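Local coordinates for protein restriction endonuclease S subunits (Thermoanaerobacter tengcongensis, PDB 3OKG) that is the specificity subunit of a type I methyltransferase and probably recognises its DNA target through two recognition domains joined by coiled-coil helices, at residues L22-C35 and V164-E176. Numbering follows the deposited sequence.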
loop_
_atom_site.group_PDB
_atom_site.type_symbol
_atom_site.label_atom_id
_atom_site.label_comp_id
_atom_site.label_asym_id
_atom_site.label_seq_id
_atom_site.Cartn_x
_atom_site.Cartn_y
_atom_site.Cartn_z
ATOM N N LEU A 22 34.369 -8.047 -2.758
ATOM C CA LEU A 22 34.151 -7.365 -1.476
ATOM C C LEU A 22 35.251 -6.352 -1.270
ATOM O O LEU A 22 36.328 -6.485 -1.880
ATOM C CB LEU A 22 34.230 -8.378 -0.335
ATOM C CG LEU A 22 33.231 -9.524 -0.410
ATOM C CD1 LEU A 22 33.423 -10.463 0.764
ATOM C CD2 LEU A 22 31.824 -8.978 -0.458
ATOM N N PRO A 23 34.998 -5.345 -0.424
ATOM C CA PRO A 23 36.052 -4.377 -0.095
ATOM C C PRO A 23 37.259 -5.075 0.500
ATOM O O PRO A 23 37.142 -6.183 1.016
ATOM C CB PRO A 23 35.393 -3.477 0.953
ATOM C CG PRO A 23 33.916 -3.536 0.613
ATOM C CD PRO A 23 33.699 -4.973 0.185
ATOM N N PRO A 24 38.427 -4.430 0.411
ATOM C CA PRO A 24 39.669 -4.929 1.011
ATOM C C PRO A 24 39.444 -5.310 2.474
ATOM O O PRO A 24 38.821 -4.554 3.219
ATOM C CB PRO A 24 40.584 -3.699 0.965
ATOM C CG PRO A 24 40.072 -2.888 -0.163
ATOM C CD PRO A 24 38.584 -3.094 -0.189
ATOM N N GLY A 25 39.943 -6.465 2.881
ATOM C CA GLY A 25 39.863 -6.857 4.275
ATOM C C GLY A 25 38.639 -7.691 4.623
ATOM O O GLY A 25 38.634 -8.379 5.637
ATOM N N TRP A 26 37.591 -7.621 3.804
ATOM C CA TRP A 26 36.449 -8.518 4.000
ATOM C C TRP A 26 36.791 -9.901 3.460
ATOM O O TRP A 26 37.686 -10.042 2.633
ATOM C CB TRP A 26 35.248 -8.001 3.240
ATOM C CG TRP A 26 34.664 -6.706 3.659
ATOM C CD1 TRP A 26 35.305 -5.617 4.183
ATOM C CD2 TRP A 26 33.302 -6.332 3.491
ATOM N NE1 TRP A 26 34.410 -4.600 4.375
ATOM C CE2 TRP A 26 33.169 -5.017 3.949
ATOM C CE3 TRP A 26 32.163 -7.010 3.010
ATOM C CZ2 TRP A 26 31.946 -4.346 3.957
ATOM C CZ3 TRP A 26 30.946 -6.328 2.995
ATOM C CH2 TRP A 26 30.847 -5.014 3.469
ATOM N N ARG A 27 36.079 -10.928 3.909
ATOM C CA ARG A 27 36.260 -12.260 3.343
ATOM C C ARG A 27 34.942 -13.017 3.180
ATOM O O ARG A 27 33.951 -12.719 3.860
ATOM C CB ARG A 27 37.219 -13.082 4.225
ATOM C CG ARG A 27 36.860 -13.013 5.693
ATOM C CD ARG A 27 37.995 -13.458 6.607
ATOM N NE ARG A 27 38.074 -14.893 6.556
ATOM C CZ ARG A 27 37.744 -15.711 7.545
ATOM N NH1 ARG A 27 37.353 -15.241 8.721
ATOM N NH2 ARG A 27 37.829 -17.013 7.340
ATOM N N TRP A 28 34.941 -14.000 2.286
ATOM C CA TRP A 28 33.773 -14.865 2.089
ATOM C C TRP A 28 33.894 -16.130 2.932
ATOM O O TRP A 28 34.916 -16.806 2.871
ATOM C CB TRP A 28 33.649 -15.282 0.620
ATOM C CG TRP A 28 33.063 -14.242 -0.261
ATOM C CD1 TRP A 28 33.735 -13.466 -1.183
ATOM C CD2 TRP A 28 31.690 -13.842 -0.321
ATOM N NE1 TRP A 28 32.857 -12.618 -1.806
ATOM C CE2 TRP A 28 31.594 -12.825 -1.296
ATOM C CE3 TRP A 28 30.528 -14.236 0.371
ATOM C CZ2 TRP A 28 30.385 -12.194 -1.602
ATOM C CZ3 TRP A 28 29.322 -13.618 0.058
ATOM C CH2 TRP A 28 29.260 -12.611 -0.937
ATOM N N VAL A 29 32.849 -16.450 3.701
ATOM C CA VAL A 29 32.803 -17.687 4.477
ATOM C C VAL A 29 31.414 -18.313 4.412
ATOM O O VAL A 29 30.449 -17.643 4.053
ATOM C CB VAL A 29 33.113 -17.413 5.951
ATOM C CG1 VAL A 29 34.479 -16.836 6.072
ATOM C CG2 VAL A 29 32.035 -16.457 6.581
ATOM N N ARG A 30 31.301 -19.597 4.759
ATOM C CA ARG A 30 29.973 -20.162 4.995
ATOM C C ARG A 30 29.496 -19.634 6.353
ATOM O O ARG A 30 30.297 -19.461 7.261
ATOM C CB ARG A 30 30.006 -21.699 4.983
ATOM C CG ARG A 30 30.217 -22.343 3.568
ATOM C CD ARG A 30 30.374 -23.883 3.654
ATOM N NE ARG A 30 31.382 -24.219 4.658
ATOM C CZ ARG A 30 32.695 -24.116 4.470
ATOM N NH1 ARG A 30 33.188 -23.739 3.294
ATOM N NH2 ARG A 30 33.520 -24.409 5.466
ATOM N N LEU A 31 28.199 -19.391 6.481
ATOM C CA LEU A 31 27.644 -18.858 7.724
ATOM C C LEU A 31 28.126 -19.720 8.895
ATOM O O LEU A 31 28.558 -19.209 9.932
ATOM C CB LEU A 31 26.121 -18.886 7.639
ATOM C CG LEU A 31 25.322 -18.437 8.859
ATOM C CD1 LEU A 31 25.745 -17.027 9.249
ATOM C CD2 LEU A 31 23.828 -18.515 8.489
ATOM N N GLY A 32 28.045 -21.033 8.726
ATOM C CA GLY A 32 28.391 -21.973 9.786
ATOM C C GLY A 32 29.800 -21.783 10.346
ATOM O O GLY A 32 30.074 -22.109 11.499
ATOM N N GLU A 33 30.699 -21.242 9.531
ATOM C CA GLU A 33 32.078 -21.059 9.954
ATOM C C GLU A 33 32.195 -20.025 11.060
ATOM O O GLU A 33 33.167 -20.013 11.793
ATOM C CB GLU A 33 32.952 -20.613 8.766
ATOM C CG GLU A 33 33.124 -21.650 7.650
ATOM C CD GLU A 33 34.162 -21.168 6.625
ATOM O OE1 GLU A 33 35.355 -21.183 6.946
ATOM O OE2 GLU A 33 33.773 -20.707 5.544
ATOM N N VAL A 34 31.226 -19.120 11.148
ATOM C CA VAL A 34 31.245 -18.121 12.221
ATOM C C VAL A 34 30.105 -18.364 13.233
ATOM O O VAL A 34 29.721 -17.469 13.970
ATOM C CB VAL A 34 31.242 -16.677 11.650
ATOM C CG1 VAL A 34 32.425 -16.483 10.731
ATOM C CG2 VAL A 34 29.934 -16.392 10.898
ATOM N N CYS A 35 29.625 -19.605 13.311
ATOM C CA CYS A 35 28.614 -19.980 14.297
ATOM C C CYS A 35 29.174 -20.954 15.330
ATOM O O CYS A 35 30.189 -21.615 15.090
ATOM C CB CYS A 35 27.422 -20.659 13.607
ATOM S SG CYS A 35 26.443 -19.527 12.584
ATOM N N VAL A 164 21.093 -23.852 5.685
ATOM C CA VAL A 164 21.295 -22.456 6.085
ATOM C C VAL A 164 22.759 -22.206 6.495
ATOM O O VAL A 164 23.387 -21.233 6.055
ATOM C CB VAL A 164 20.313 -22.067 7.211
ATOM C CG1 VAL A 164 20.539 -20.598 7.679
ATOM C CG2 VAL A 164 18.837 -22.290 6.749
ATOM N N TYR A 165 23.313 -23.083 7.320
ATOM C CA TYR A 165 24.693 -22.907 7.765
ATOM C C TYR A 165 25.659 -22.936 6.570
ATOM O O TYR A 165 26.738 -22.365 6.634
ATOM C CB TYR A 165 25.118 -23.981 8.770
ATOM C CG TYR A 165 24.361 -23.976 10.084
ATOM C CD1 TYR A 165 24.175 -22.787 10.812
ATOM C CD2 TYR A 165 23.881 -25.153 10.620
ATOM C CE1 TYR A 165 23.483 -22.790 12.042
ATOM C CE2 TYR A 165 23.215 -25.173 11.840
ATOM C CZ TYR A 165 23.023 -23.989 12.551
ATOM O OH TYR A 165 22.324 -24.029 13.752
ATOM N N ASN A 166 25.261 -23.587 5.481
ATOM C CA ASN A 166 26.149 -23.713 4.323
ATOM C C ASN A 166 26.160 -22.511 3.396
ATOM O O ASN A 166 26.993 -22.421 2.482
ATOM C CB ASN A 166 25.805 -24.988 3.524
ATOM C CG ASN A 166 26.311 -26.238 4.208
ATOM O OD1 ASN A 166 27.225 -26.172 5.034
ATOM N ND2 ASN A 166 25.723 -27.394 3.868
ATOM N N THR A 167 25.243 -21.572 3.616
ATOM C CA THR A 167 25.160 -20.432 2.711
ATOM C C THR A 167 26.416 -19.586 2.849
ATOM O O THR A 167 27.019 -19.551 3.916
ATOM C CB THR A 167 23.870 -19.561 2.934
ATOM O OG1 THR A 167 23.884 -18.988 4.249
ATOM C CG2 THR A 167 22.574 -20.385 2.706
ATOM N N LEU A 168 26.811 -18.912 1.768
ATOM C CA LEU A 168 27.957 -18.005 1.796
ATOM C C LEU A 168 27.567 -16.610 2.250
ATOM O O LEU A 168 26.539 -16.100 1.826
ATOM C CB LEU A 168 28.553 -17.860 0.382
ATOM C CG LEU A 168 29.242 -19.098 -0.169
ATOM C CD1 LEU A 168 29.904 -18.785 -1.558
ATOM C CD2 LEU A 168 30.275 -19.586 0.836
ATOM N N ILE A 169 28.425 -15.973 3.052
ATOM C CA ILE A 169 28.172 -14.623 3.535
ATOM C C ILE A 169 29.447 -13.774 3.437
ATOM O O ILE A 169 30.532 -14.287 3.624
ATOM C CB ILE A 169 27.705 -14.635 5.033
ATOM C CG1 ILE A 169 28.765 -15.254 5.951
ATOM C CG2 ILE A 169 26.337 -15.349 5.160
ATOM C CD1 ILE A 169 28.684 -14.762 7.474
ATOM N N PRO A 170 29.298 -12.472 3.149
ATOM C CA PRO A 170 30.430 -11.557 3.146
ATOM C C PRO A 170 30.728 -11.170 4.588
ATOM O O PRO A 170 29.806 -10.840 5.348
ATOM C CB PRO A 170 29.890 -10.328 2.410
ATOM C CG PRO A 170 28.430 -10.406 2.498
ATOM C CD PRO A 170 28.029 -11.746 3.046
ATOM N N LEU A 171 31.996 -11.198 4.960
ATOM C CA LEU A 171 32.359 -10.958 6.351
ATOM C C LEU A 171 33.392 -9.840 6.526
ATOM O O LEU A 171 34.584 -10.083 6.372
ATOM C CB LEU A 171 32.882 -12.254 6.946
ATOM C CG LEU A 171 33.079 -12.238 8.472
ATOM C CD1 LEU A 171 31.750 -12.384 9.150
ATOM C CD2 LEU A 171 33.988 -13.387 8.882
ATOM N N PRO A 172 32.933 -8.626 6.833
ATOM C CA PRO A 172 33.863 -7.542 7.178
ATOM C C PRO A 172 34.544 -7.823 8.509
ATOM O O PRO A 172 34.117 -8.733 9.236
ATOM C CB PRO A 172 32.951 -6.336 7.372
ATOM C CG PRO A 172 31.557 -6.776 6.865
ATOM C CD PRO A 172 31.534 -8.244 7.082
ATOM N N PRO A 173 35.571 -7.030 8.852
ATOM C CA PRO A 173 36.065 -7.027 10.240
ATOM C C PRO A 173 34.952 -6.669 11.195
ATOM O O PRO A 173 34.000 -5.947 10.824
ATOM C CB PRO A 173 37.110 -5.895 10.253
ATOM C CG PRO A 173 37.548 -5.759 8.836
ATOM C CD PRO A 173 36.327 -6.113 7.982
ATOM N N LEU A 174 35.090 -7.108 12.447
ATOM C CA LEU A 174 34.100 -6.807 13.480
ATOM C C LEU A 174 33.749 -5.328 13.583
ATOM O O LEU A 174 32.581 -4.959 13.681
ATOM C CB LEU A 174 34.613 -7.318 14.831
ATOM C CG LEU A 174 34.716 -8.849 14.956
ATOM C CD1 LEU A 174 35.508 -9.197 16.240
ATOM C CD2 LEU A 174 33.304 -9.469 15.042
ATOM N N GLU A 175 34.759 -4.462 13.577
ATOM C CA GLU A 175 34.487 -3.040 13.759
ATOM C C GLU A 175 33.587 -2.499 12.629
ATOM O O GLU A 175 32.667 -1.698 12.872
ATOM C CB GLU A 175 35.809 -2.249 13.791
ATOM C CG GLU A 175 35.623 -0.788 14.198
ATOM C CD GLU A 175 36.957 -0.052 14.384
ATOM O OE1 GLU A 175 37.981 -0.534 13.856
ATOM O OE2 GLU A 175 36.971 1.006 15.048
ATOM N N GLU A 176 33.874 -2.918 11.399
ATOM C CA GLU A 176 33.052 -2.502 10.255
ATOM C C GLU A 176 31.656 -3.140 10.326
ATOM O O GLU A 176 30.683 -2.517 9.945
ATOM C CB GLU A 176 33.751 -2.849 8.933
ATOM C CG GLU A 176 32.985 -2.404 7.650
ATOM C CD GLU A 176 32.876 -0.883 7.508
ATOM O OE1 GLU A 176 33.602 -0.148 8.209
ATOM O OE2 GLU A 176 32.051 -0.406 6.707
#
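Arg-27 O accepts a hydrogen bond from Leu-171 N at 2.7 Å, and Arg-27 N returns a bond to Leu-171 O. Two residues on, Val-29 and Ile-169 form the second such antiparallel pair. Beyond the strands two further backbone hydrogen bonds, Leu-31 N to Thr-167 O and Gly-32 N to Tyr-165 O, each 2.8 Å, join the 3-10 turn to the end of helix 161-165 and the residues after it.

At the other end the Trp-26 indole is held between two prolines. Pro-172 CG makes a CH-pi contact 3.6 Å from the centroid of the Trp-26 six-membered ring, only 4° off the normal, while Pro-23 CD covers the opposite face and Pro-170 CB meets the edge. Cutting Trp-26 back to an alanine would probably leave Pro-23 and Pro-172 facing a gap.

Trp-28 lays its six-membered ring over Pro-170, CB 4.2 Å from the centroid, and Leu-22 CD1 shares that face. On the other side of the sheet, Val-29 CG2 packs 3.5 Å from Ile-169 CG1, which chi1 of 60° wedges between its own backbone N and carbonyl carbon.

This two-stranded antiparallel ribbon pairs a strand near the start of what is probably the first target recognition domain with strand 168-171, just before the long helix 174-216 of the predicted coiled coil.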